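PDB 5DZS: shikimate dehydrogenase (NADP(+)) from Peptoclostridium difficile, which probably catalyses the reversible NADPH-linked reduction of 3-dehydroshikimate to shikimate on the route to chorismate and the aromatic amino acids. Local coordinates for residues Val15-Ile26 and Val259-Phe268; Val190-Ile200 and Asn212-Gly222. One frame throughout, in Å; residues are numbered along the deposited sequence.

Overall arrangement
Interaction 1 joins two helices remote in sequence: helix 16-27, which follows strand 2-8 of the mixed sheet in the substrate-binding domain, and helix 255-268 near the end of the modelled chain. Interaction 2 belongs to the other domain, where a loop and short helix meet helix 217-224 beside the parallel six-stranded sheet of Rossmann type. Its segments come between those of interaction 1 along the chain, so it is nested in the loop that interaction 1 closes. The centres lie about 25 Å apart, yet the two meet where Phe268 CD1 packs on Pro213 CG at 3.7 Å. The C-terminal helix thus packs back on the substrate-binding domain, as helix 233-248 before it does.

Interaction 1. Residues Val15-Ile26 and Val259-Phe268; sequences VSPQIHKRVFEI and VIYNELKLEF
Arg22 reaches across from helix 16-27 to Glu267, with which it forms a salt bridge whose one hydrogen bond, from NH2 to OE2, is weak (2.6 Å, 120° at the hydrogen). Glu267 OE1 lies over one guanidinium face, which suggests that charge attraction counts for more than directed bonding. The details of this pair are doubtful, since Arg22 has a second conformer and Glu267 is poorly ordered. A longer bridge runs to Glu263, while Glu25 pairs with Lys21 and, at long range, with Arg22, extending the pair into a network of five charged residues. Gln18, its CG anti to the backbone N (chi1 -177°), extends past Glu267 and Phe268 without a well-angled bond to the carboxylate: NE2 stands 2.9 Å from Glu267 OE1. Apart from these polar groups the contact is apolar. Ile19 CG1 meets Leu264 CD1 at 3.6 Å, Val23 CG2 presses on Ile260 CD1 at 3.5 Å, and Val15 CG1 touches Phe268 CZ at 3.7 Å. On the side turned from this contact, His20 ND1 is satisfied by Gln244 of helix 233-248. The axes of segments 16-26 and 259-268 approach to 10.7 Å, their N-to-C directions 131° apart. In this helix-helix packing the C-terminal helix of a shikimate dehydrogenase covers the first helix of the substrate-binding domain, with Val15, predicted with Ser16 to bind shikimate, in the contact itself.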
loop_
_atom_site.group_PDB
_atom_site.type_symbol
_atom_site.label_atom_id
_atom_site.label_comp_id
_atom_site.label_asym_id
_atom_site.label_seq_id
_atom_site.Cartn_x
_atom_site.Cartn_y
_atom_site.Cartn_z
ATOM N N VAL B 15 0.787 19.018 15.664
ATOM C CA VAL B 15 1.851 19.378 14.717
ATOM C C VAL B 15 1.619 18.644 13.384
ATOM O O VAL B 15 2.377 18.836 12.445
ATOM C CB VAL B 15 3.273 19.078 15.232
ATOM C CG1 VAL B 15 3.537 19.872 16.502
ATOM C CG2 VAL B 15 3.501 17.596 15.457
ATOM N N SER B 16 0.593 17.799 13.289
ATOM C CA SER B 16 0.367 17.060 12.032
ATOM C C SER B 16 0.154 17.938 10.801
ATOM O O SER B 16 0.683 17.626 9.738
ATOM C CB SER B 16 -0.766 16.030 12.172
ATOM O OG SER B 16 -0.319 14.986 13.023
ATOM N N PRO B 17 -0.626 19.021 10.903
ATOM C CA PRO B 17 -0.764 19.810 9.692
ATOM C C PRO B 17 0.579 20.360 9.177
ATOM O O PRO B 17 0.806 20.347 7.982
ATOM C CB PRO B 17 -1.742 20.926 10.098
ATOM C CG PRO B 17 -2.556 20.307 11.200
ATOM C CD PRO B 17 -1.555 19.477 11.964
ATOM N N GLN B 18 1.476 20.765 10.070
ATOM C CA GLN B 18 2.786 21.273 9.659
ATOM C C GLN B 18 3.628 20.162 9.023
ATOM O O GLN B 18 4.296 20.388 8.013
ATOM C CB GLN B 18 3.531 21.877 10.853
ATOM C CG GLN B 18 4.866 22.497 10.467
ATOM C CD GLN B 18 5.640 23.083 11.638
ATOM O OE1 GLN B 18 5.331 22.825 12.804
ATOM N NE2 GLN B 18 6.667 23.872 11.325
ATOM N N ILE B 19 3.621 18.961 9.616
ATOM C CA ILE B 19 4.364 17.855 9.050
ATOM C C ILE B 19 3.871 17.554 7.645
ATOM O O ILE B 19 4.662 17.427 6.706
ATOM C CB ILE B 19 4.261 16.572 9.929
ATOM C CG1 ILE B 19 4.956 16.796 11.285
ATOM C CG2 ILE B 19 4.831 15.371 9.177
ATOM C CD1 ILE B 19 4.767 15.656 12.279
ATOM N N HIS B 20 2.553 17.377 7.479
ATOM C CA HIS B 20 2.005 17.080 6.161
ATOM C C HIS B 20 2.293 18.174 5.133
ATOM O O HIS B 20 2.569 17.863 3.982
ATOM C CB HIS B 20 0.506 16.745 6.240
ATOM C CG HIS B 20 0.229 15.399 6.840
ATOM N ND1 HIS B 20 0.186 14.251 6.094
ATOM C CD2 HIS B 20 -0.023 15.027 8.113
ATOM C CE1 HIS B 20 -0.087 13.225 6.872
ATOM N NE2 HIS B 20 -0.228 13.668 8.107
ATOM N N LYS B 21 2.229 19.436 5.554
ATOM C CA LYS B 21 2.592 20.566 4.674
ATOM C C LYS B 21 4.006 20.374 4.147
ATOM O O LYS B 21 4.245 20.488 2.953
ATOM C CB LYS B 21 2.497 21.897 5.412
ATOM C CG LYS B 21 2.947 23.090 4.566
ATOM C CD LYS B 21 2.821 24.400 5.336
ATOM C CE LYS B 21 3.144 25.618 4.487
ATOM N NZ LYS B 21 2.268 25.774 3.301
ATOM N N ARG B 22 4.943 20.079 5.045
ATOM C CA ARG B 22 6.330 19.852 4.653
ATOM C C ARG B 22 6.490 18.686 3.686
ATOM O O ARG B 22 7.283 18.756 2.746
ATOM C CB ARG B 22 7.200 19.662 5.895
ATOM C CG ARG B 22 7.480 20.946 6.648
ATOM C CD ARG B 22 8.350 21.865 5.796
ATOM N NE ARG B 22 8.729 23.101 6.468
ATOM C CZ ARG B 22 9.811 23.242 7.219
ATOM N NH1 ARG B 22 10.072 24.420 7.772
ATOM N NH2 ARG B 22 10.637 22.216 7.416
ATOM N N VAL B 23 5.734 17.606 3.899
ATOM C CA VAL B 23 5.829 16.456 3.009
ATOM C C VAL B 23 5.327 16.811 1.620
ATOM O O VAL B 23 5.990 16.520 0.606
ATOM C CB VAL B 23 5.060 15.235 3.553
ATOM C CG1 VAL B 23 5.215 14.060 2.597
ATOM C CG2 VAL B 23 5.603 14.856 4.894
ATOM N N PHE B 24 4.189 17.516 1.546
ATOM C CA PHE B 24 3.673 17.953 0.254
ATOM C C PHE B 24 4.684 18.862 -0.438
ATOM O O PHE B 24 4.908 18.768 -1.656
ATOM C CB PHE B 24 2.342 18.738 0.341
ATOM C CG PHE B 24 1.178 17.951 0.870
ATOM C CD1 PHE B 24 0.928 16.653 0.445
ATOM C CD2 PHE B 24 0.243 18.568 1.721
ATOM C CE1 PHE B 24 -0.177 15.943 0.899
ATOM C CE2 PHE B 24 -0.842 17.864 2.185
ATOM C CZ PHE B 24 -1.066 16.555 1.787
ATOM N N GLU B 25 5.333 19.726 0.329
ATOM C CA GLU B 25 6.295 20.654 -0.278
ATOM C C GLU B 25 7.499 19.931 -0.851
ATOM O O GLU B 25 7.952 20.231 -1.971
ATOM C CB GLU B 25 6.790 21.689 0.735
ATOM C CG GLU B 25 5.760 22.727 1.106
ATOM C CD GLU B 25 6.184 23.636 2.249
ATOM O OE1 GLU B 25 7.206 23.377 2.921
ATOM O OE2 GLU B 25 5.485 24.643 2.472
ATOM N N ILE B 26 8.059 19.003 -0.088
ATOM C CA ILE B 26 9.233 18.302 -0.546
ATOM C C ILE B 26 8.946 17.453 -1.788
ATOM O O ILE B 26 9.794 17.375 -2.701
ATOM C CB ILE B 26 9.856 17.483 0.595
ATOM C CG1 ILE B 26 10.292 18.437 1.711
ATOM C CG2 ILE B 26 11.031 16.673 0.091
ATOM C CD1 ILE B 26 11.018 17.763 2.854
ATOM N N VAL B 259 15.145 13.873 6.716
ATOM C CA VAL B 259 15.245 15.273 6.300
ATOM C C VAL B 259 14.138 16.072 6.989
ATOM O O VAL B 259 14.380 17.114 7.600
ATOM C CB VAL B 259 15.164 15.420 4.760
ATOM C CG1 VAL B 259 15.092 16.879 4.360
ATOM C CG2 VAL B 259 16.373 14.760 4.106
ATOM N N ILE B 260 12.919 15.567 6.936
ATOM C CA ILE B 260 11.821 16.281 7.541
ATOM C C ILE B 260 11.896 16.362 9.055
ATOM O O ILE B 260 11.616 17.413 9.648
ATOM C CB ILE B 260 10.488 15.669 7.103
ATOM C CG1 ILE B 260 10.312 15.891 5.598
ATOM C CG2 ILE B 260 9.344 16.258 7.933
ATOM C CD1 ILE B 260 9.072 15.249 5.012
ATOM N N TYR B 261 12.244 15.247 9.696
ATOM C CA TYR B 261 12.371 15.205 11.134
ATOM C C TYR B 261 13.448 16.171 11.650
ATOM O O TYR B 261 13.209 16.903 12.598
ATOM C CB TYR B 261 12.720 13.774 11.574
ATOM C CG TYR B 261 13.141 13.621 13.029
ATOM C CD1 TYR B 261 12.210 13.679 14.059
ATOM C CD2 TYR B 261 14.474 13.387 13.377
ATOM C CE1 TYR B 261 12.583 13.523 15.379
ATOM C CE2 TYR B 261 14.851 13.235 14.707
ATOM C CZ TYR B 261 13.896 13.301 15.702
ATOM O OH TYR B 261 14.248 13.156 17.039
ATOM N N ASN B 262 14.622 16.157 11.033
ATOM C CA ASN B 262 15.699 17.046 11.475
ATOM C C ASN B 262 15.360 18.514 11.265
ATOM O O ASN B 262 15.681 19.363 12.111
ATOM C CB ASN B 262 17.021 16.687 10.785
ATOM C CG ASN B 262 17.554 15.328 11.214
ATOM O OD1 ASN B 262 17.452 14.941 12.378
ATOM N ND2 ASN B 262 18.143 14.605 10.273
ATOM N N GLU B 263 14.724 18.834 10.138
ATOM C CA GLU B 263 14.360 20.219 9.872
ATOM C C GLU B 263 13.278 20.670 10.850
ATOM O O GLU B 263 13.327 21.796 11.351
ATOM C CB GLU B 263 13.968 20.434 8.395
ATOM C CG GLU B 263 15.167 20.334 7.445
ATOM C CD GLU B 263 14.818 20.611 5.992
ATOM O OE1 GLU B 263 13.624 20.879 5.711
ATOM O OE2 GLU B 263 15.744 20.555 5.138
ATOM N N LEU B 264 12.324 19.796 11.157
ATOM C CA LEU B 264 11.251 20.148 12.099
ATOM C C LEU B 264 11.730 20.234 13.534
ATOM O O LEU B 264 11.299 21.109 14.289
ATOM C CB LEU B 264 10.100 19.142 12.016
ATOM C CG LEU B 264 9.192 19.251 10.808
ATOM C CD1 LEU B 264 8.243 18.063 10.815
ATOM C CD2 LEU B 264 8.424 20.566 10.825
ATOM N N LYS B 265 12.638 19.337 13.903
ATOM C CA LYS B 265 13.191 19.288 15.255
ATOM C C LYS B 265 13.901 20.599 15.633
ATOM O O LYS B 265 14.066 20.896 16.817
ATOM C CB LYS B 265 14.104 18.064 15.366
ATOM C CG LYS B 265 14.756 17.806 16.708
ATOM C CD LYS B 265 15.092 16.323 16.811
ATOM C CE LYS B 265 16.145 16.017 17.858
ATOM N NZ LYS B 265 17.501 16.412 17.388
ATOM N N LEU B 266 14.301 21.381 14.627
ATOM C CA LEU B 266 14.921 22.695 14.855
ATOM C C LEU B 266 13.858 23.802 14.934
ATOM O O LEU B 266 13.909 24.659 15.815
ATOM C CB LEU B 266 15.901 23.037 13.733
ATOM C CG LEU B 266 17.098 22.113 13.530
ATOM C CD1 LEU B 266 17.881 22.556 12.302
ATOM C CD2 LEU B 266 17.991 22.077 14.763
ATOM N N GLU B 267 12.904 23.771 14.002
ATOM C CA GLU B 267 11.832 24.781 13.917
ATOM C C GLU B 267 11.099 25.022 15.228
ATOM O O GLU B 267 10.739 26.156 15.534
ATOM C CB GLU B 267 10.814 24.384 12.851
ATOM C CG GLU B 267 11.383 24.338 11.446
ATOM C CD GLU B 267 10.628 23.379 10.556
ATOM O OE1 GLU B 267 9.379 23.451 10.510
ATOM O OE2 GLU B 267 11.289 22.560 9.881
ATOM N N PHE B 268 10.858 23.961 15.990
ATOM C CA PHE B 268 10.184 24.099 17.277
ATOM C C PHE B 268 11.161 24.640 18.322
ATOM O O PHE B 268 10.792 25.477 19.148
ATOM C CB PHE B 268 9.577 22.767 17.726
ATOM C CG PHE B 268 8.554 22.213 16.769
ATOM C CD1 PHE B 268 7.297 22.792 16.663
ATOM C CD2 PHE B 268 8.840 21.100 15.989
ATOM C CE1 PHE B 268 6.354 22.283 15.785
ATOM C CE2 PHE B 268 7.899 20.583 15.112
ATOM C CZ PHE B 268 6.654 21.174 15.010
#

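Interaction 2. Residues Val190-Ile200 and Asn212-Gly222; sequences VGISPVSKSII and NPGETEFLRIG
Ser193 OG, which sits at the edge of the Phe218 ring 3.8 Å from CD1, donates to Val195 O over 2.7 Å. The hydroxyl is anti to the backbone N (chi1 169°) and meets a lone pair in the carbonyl plane, a bond that closes a local bend at 193-195 beside the ring. Val195 CG2 approaches the same ring edge, 3.9 Å from Phe218 CE1. Farther along, the side chains of Ile200 and Ile221 cross at about a right angle, Ile200 CD1 3.7 Å from Ile221 CG2; Phe218 and Ile200 also reach Leu206 of strand 205-208, tying the contact to the parallel sheet. Several polar links gather at the start of helix 217-224. Glu217 N makes a weak bond to Val190 O (3.2 Å), and a water accepts from Phe218 N while donating to Ile192 O at 2.8 Å. Leu219 N is capped by Thr216 OG1 at 3.2 Å, an oxygen also bonded to Asp208. Beside them, Arg220 has Glu217 OE1 above the centre of its guanidinium face, a pairing of charges without an N-H aimed at the oxygen, and gives a weak bond from NH1 to Glu215 O. Thr216 thus caps the helix from its own segment, and residues 190-200 add one weak carbonyl bond and one water bridge, which together probably ease the positive end of the helix dipole.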
loop_
_atom_site.group_PDB
_atom_site.type_symbol
_atom_site.label_atom_id
_atom_site.label_comp_id
_atom_site.label_asym_id
_atom_site.label_seq_id
_atom_site.Cartn_x
_atom_site.Cartn_y
_atom_site.Cartn_z
ATOM N N VAL B 190 1.552 20.539 30.778
ATOM C CA VAL B 190 2.815 19.893 30.413
ATOM C C VAL B 190 3.651 19.526 31.647
ATOM O O VAL B 190 4.664 18.831 31.527
ATOM C CB VAL B 190 3.659 20.778 29.463
ATOM C CG1 VAL B 190 2.860 21.118 28.214
ATOM C CG2 VAL B 190 4.137 22.052 30.158
ATOM N N GLY B 191 3.223 19.992 32.822
ATOM C CA GLY B 191 3.928 19.714 34.073
ATOM C C GLY B 191 3.405 18.513 34.846
ATOM O O GLY B 191 3.787 18.314 35.999
ATOM N N ILE B 192 2.532 17.716 34.221
ATOM C CA ILE B 192 1.970 16.512 34.852
ATOM C C ILE B 192 2.331 15.241 34.085
ATOM O O ILE B 192 2.207 15.179 32.863
ATOM C CB ILE B 192 0.437 16.596 34.989
ATOM C CG1 ILE B 192 0.075 17.676 36.012
ATOM C CG2 ILE B 192 -0.144 15.253 35.428
ATOM C CD1 ILE B 192 -1.409 17.867 36.228
ATOM N N SER B 193 2.758 14.234 34.842
ATOM C CA SER B 193 3.151 12.939 34.321
ATOM C C SER B 193 2.098 11.893 34.670
ATOM O O SER B 193 1.509 11.945 35.741
ATOM C CB SER B 193 4.491 12.536 34.941
ATOM O OG SER B 193 4.798 11.182 34.675
ATOM N N PRO B 194 1.866 10.922 33.777
ATOM C CA PRO B 194 0.881 9.871 34.067
ATOM C C PRO B 194 1.298 8.962 35.229
ATOM O O PRO B 194 0.458 8.252 35.788
ATOM C CB PRO B 194 0.830 9.061 32.766
ATOM C CG PRO B 194 2.122 9.342 32.089
ATOM C CD PRO B 194 2.492 10.743 32.455
ATOM N N VAL B 195 2.587 8.979 35.568
ATOM C CA VAL B 195 3.106 8.179 36.667
ATOM C C VAL B 195 4.084 8.983 37.498
ATOM O O VAL B 195 4.733 9.913 37.008
ATOM C CB VAL B 195 3.805 6.893 36.179
ATOM C CG1 VAL B 195 2.786 5.930 35.594
ATOM C CG2 VAL B 195 4.915 7.205 35.181
ATOM N N SER B 196 4.187 8.604 38.761
ATOM C CA SER B 196 5.065 9.265 39.691
ATOM C C SER B 196 6.531 8.944 39.439
ATOM O O SER B 196 6.878 7.955 38.785
ATOM C CB SER B 196 4.721 8.830 41.113
ATOM O OG SER B 196 4.915 7.430 41.256
ATOM N N LYS B 197 7.377 9.789 40.005
ATOM C CA LYS B 197 8.823 9.648 39.947
ATOM C C LYS B 197 9.252 8.277 40.492
ATOM O O LYS B 197 10.190 7.668 39.985
ATOM C CB LYS B 197 9.458 10.770 40.779
ATOM C CG LYS B 197 10.964 10.877 40.657
ATOM C CD LYS B 197 11.561 11.995 41.501
ATOM C CE LYS B 197 11.409 11.738 42.994
ATOM N NZ LYS B 197 12.148 12.738 43.816
ATOM N N SER B 198 8.555 7.807 41.530
ATOM C CA SER B 198 8.848 6.510 42.156
ATOM C C SER B 198 8.660 5.329 41.206
ATOM O O SER B 198 9.378 4.328 41.302
ATOM C CB SER B 198 7.966 6.309 43.385
ATOM O OG SER B 198 8.196 7.327 44.336
ATOM N N ILE B 199 7.674 5.431 40.316
ATOM C CA ILE B 199 7.429 4.383 39.320
ATOM C C ILE B 199 8.458 4.522 38.199
ATOM O O ILE B 199 9.035 3.530 37.751
ATOM C CB ILE B 199 5.991 4.448 38.751
ATOM C CG1 ILE B 199 4.983 3.999 39.820
ATOM C CG2 ILE B 199 5.854 3.576 37.492
ATOM C CD1 ILE B 199 3.531 4.212 39.428
ATOM N N ILE B 200 8.708 5.756 37.768
ATOM C CA ILE B 200 9.689 6.006 36.708
ATOM C C ILE B 200 11.067 5.496 37.110
ATOM O O ILE B 200 11.832 5.003 36.288
ATOM C CB ILE B 200 9.769 7.502 36.340
ATOM C CG1 ILE B 200 8.448 7.930 35.688
ATOM C CG2 ILE B 200 10.926 7.748 35.378
ATOM C CD1 ILE B 200 8.345 9.403 35.351
ATOM N N ASN B 212 5.608 17.403 22.371
ATOM C CA ASN B 212 5.358 18.801 22.652
ATOM C C ASN B 212 6.713 19.515 22.687
ATOM O O ASN B 212 7.650 19.059 23.353
ATOM C CB ASN B 212 4.560 19.001 23.947
ATOM C CG ASN B 212 5.253 18.432 25.164
ATOM O OD1 ASN B 212 6.178 17.627 25.051
ATOM N ND2 ASN B 212 4.797 18.841 26.343
ATOM N N PRO B 213 6.841 20.603 21.919
ATOM C CA PRO B 213 8.084 21.363 21.898
ATOM C C PRO B 213 8.674 21.650 23.285
ATOM O O PRO B 213 9.892 21.653 23.436
ATOM C CB PRO B 213 7.670 22.665 21.213
ATOM C CG PRO B 213 6.594 22.252 20.262
ATOM C CD PRO B 213 5.895 21.067 20.884
ATOM N N GLY B 214 7.816 21.862 24.285
ATOM C CA GLY B 214 8.270 22.181 25.653
ATOM C C GLY B 214 8.701 21.010 26.530
ATOM O O GLY B 214 9.075 21.207 27.694
ATOM N N GLU B 215 8.637 19.797 25.979
ATOM C CA GLU B 215 9.028 18.566 26.678
ATOM C C GLU B 215 8.057 18.166 27.790
ATOM O O GLU B 215 7.720 18.965 28.666
ATOM C CB GLU B 215 10.451 18.657 27.240
ATOM C CG GLU B 215 10.953 17.327 27.780
ATOM C CD GLU B 215 12.418 17.362 28.139
ATOM O OE1 GLU B 215 12.897 18.422 28.594
ATOM O OE2 GLU B 215 13.088 16.320 27.976
ATOM N N THR B 216 7.632 16.906 27.756
ATOM C CA THR B 216 6.694 16.383 28.740
ATOM C C THR B 216 7.344 16.183 30.109
ATOM O O THR B 216 8.550 15.943 30.216
ATOM C CB THR B 216 6.130 15.025 28.290
ATOM O OG1 THR B 216 7.197 14.071 28.223
ATOM C CG2 THR B 216 5.451 15.147 26.937
ATOM N N GLU B 217 6.535 16.272 31.161
ATOM C CA GLU B 217 7.027 16.064 32.512
ATOM C C GLU B 217 7.546 14.631 32.649
ATOM O O GLU B 217 8.540 14.381 33.321
ATOM C CB GLU B 217 5.915 16.335 33.529
ATOM C CG GLU B 217 6.331 16.208 34.987
ATOM C CD GLU B 217 7.356 17.247 35.426
ATOM O OE1 GLU B 217 7.694 18.138 34.627
ATOM O OE2 GLU B 217 7.815 17.182 36.586
ATOM N N PHE B 218 6.854 13.702 31.997
ATOM C CA PHE B 218 7.231 12.285 31.993
ATOM C C PHE B 218 8.695 12.132 31.574
ATOM O O PHE B 218 9.495 11.545 32.303
ATOM C CB PHE B 218 6.268 11.541 31.055
ATOM C CG PHE B 218 6.550 10.070 30.871
ATOM C CD1 PHE B 218 6.379 9.172 31.902
ATOM C CD2 PHE B 218 6.857 9.571 29.605
ATOM C CE1 PHE B 218 6.602 7.815 31.714
ATOM C CE2 PHE B 218 7.066 8.214 29.405
ATOM C CZ PHE B 218 6.944 7.334 30.460
ATOM N N LEU B 219 9.048 12.681 30.412
ATOM C CA LEU B 219 10.435 12.595 29.927
ATOM C C LEU B 219 11.370 13.527 30.681
ATOM O O LEU B 219 12.557 13.240 30.821
ATOM C CB LEU B 219 10.516 12.884 28.424
ATOM C CG LEU B 219 9.740 11.913 27.537
ATOM C CD1 LEU B 219 10.020 12.209 26.067
ATOM C CD2 LEU B 219 10.094 10.474 27.885
ATOM N N ARG B 220 10.831 14.643 31.157
ATOM C CA ARG B 220 11.623 15.588 31.916
ATOM C C ARG B 220 12.046 14.919 33.228
ATOM O O ARG B 220 13.188 15.070 33.655
ATOM C CB ARG B 220 10.849 16.899 32.093
ATOM C CG ARG B 220 11.530 17.977 32.925
ATOM C CD ARG B 220 11.195 19.377 32.399
ATOM N NE ARG B 220 9.821 19.507 31.889
ATOM C CZ ARG B 220 8.846 20.226 32.451
ATOM N NH1 ARG B 220 7.643 20.256 31.883
ATOM N NH2 ARG B 220 9.052 20.910 33.576
ATOM N N ILE B 221 11.151 14.132 33.829
ATOM C CA ILE B 221 11.491 13.386 35.057
ATOM C C ILE B 221 12.502 12.277 34.738
ATOM O O ILE B 221 13.406 12.010 35.527
ATOM C CB ILE B 221 10.244 12.763 35.737
ATOM C CG1 ILE B 221 9.332 13.860 36.299
ATOM C CG2 ILE B 221 10.656 11.835 36.887
ATOM C CD1 ILE B 221 7.983 13.353 36.773
ATOM N N GLY B 222 12.335 11.630 33.587
ATOM C CA GLY B 222 13.232 10.552 33.173
ATOM C C GLY B 222 14.649 11.030 32.915
ATOM O O GLY B 222 15.614 10.393 33.335
HETATM O O HOH W 1 4.088 14.010 31.112
#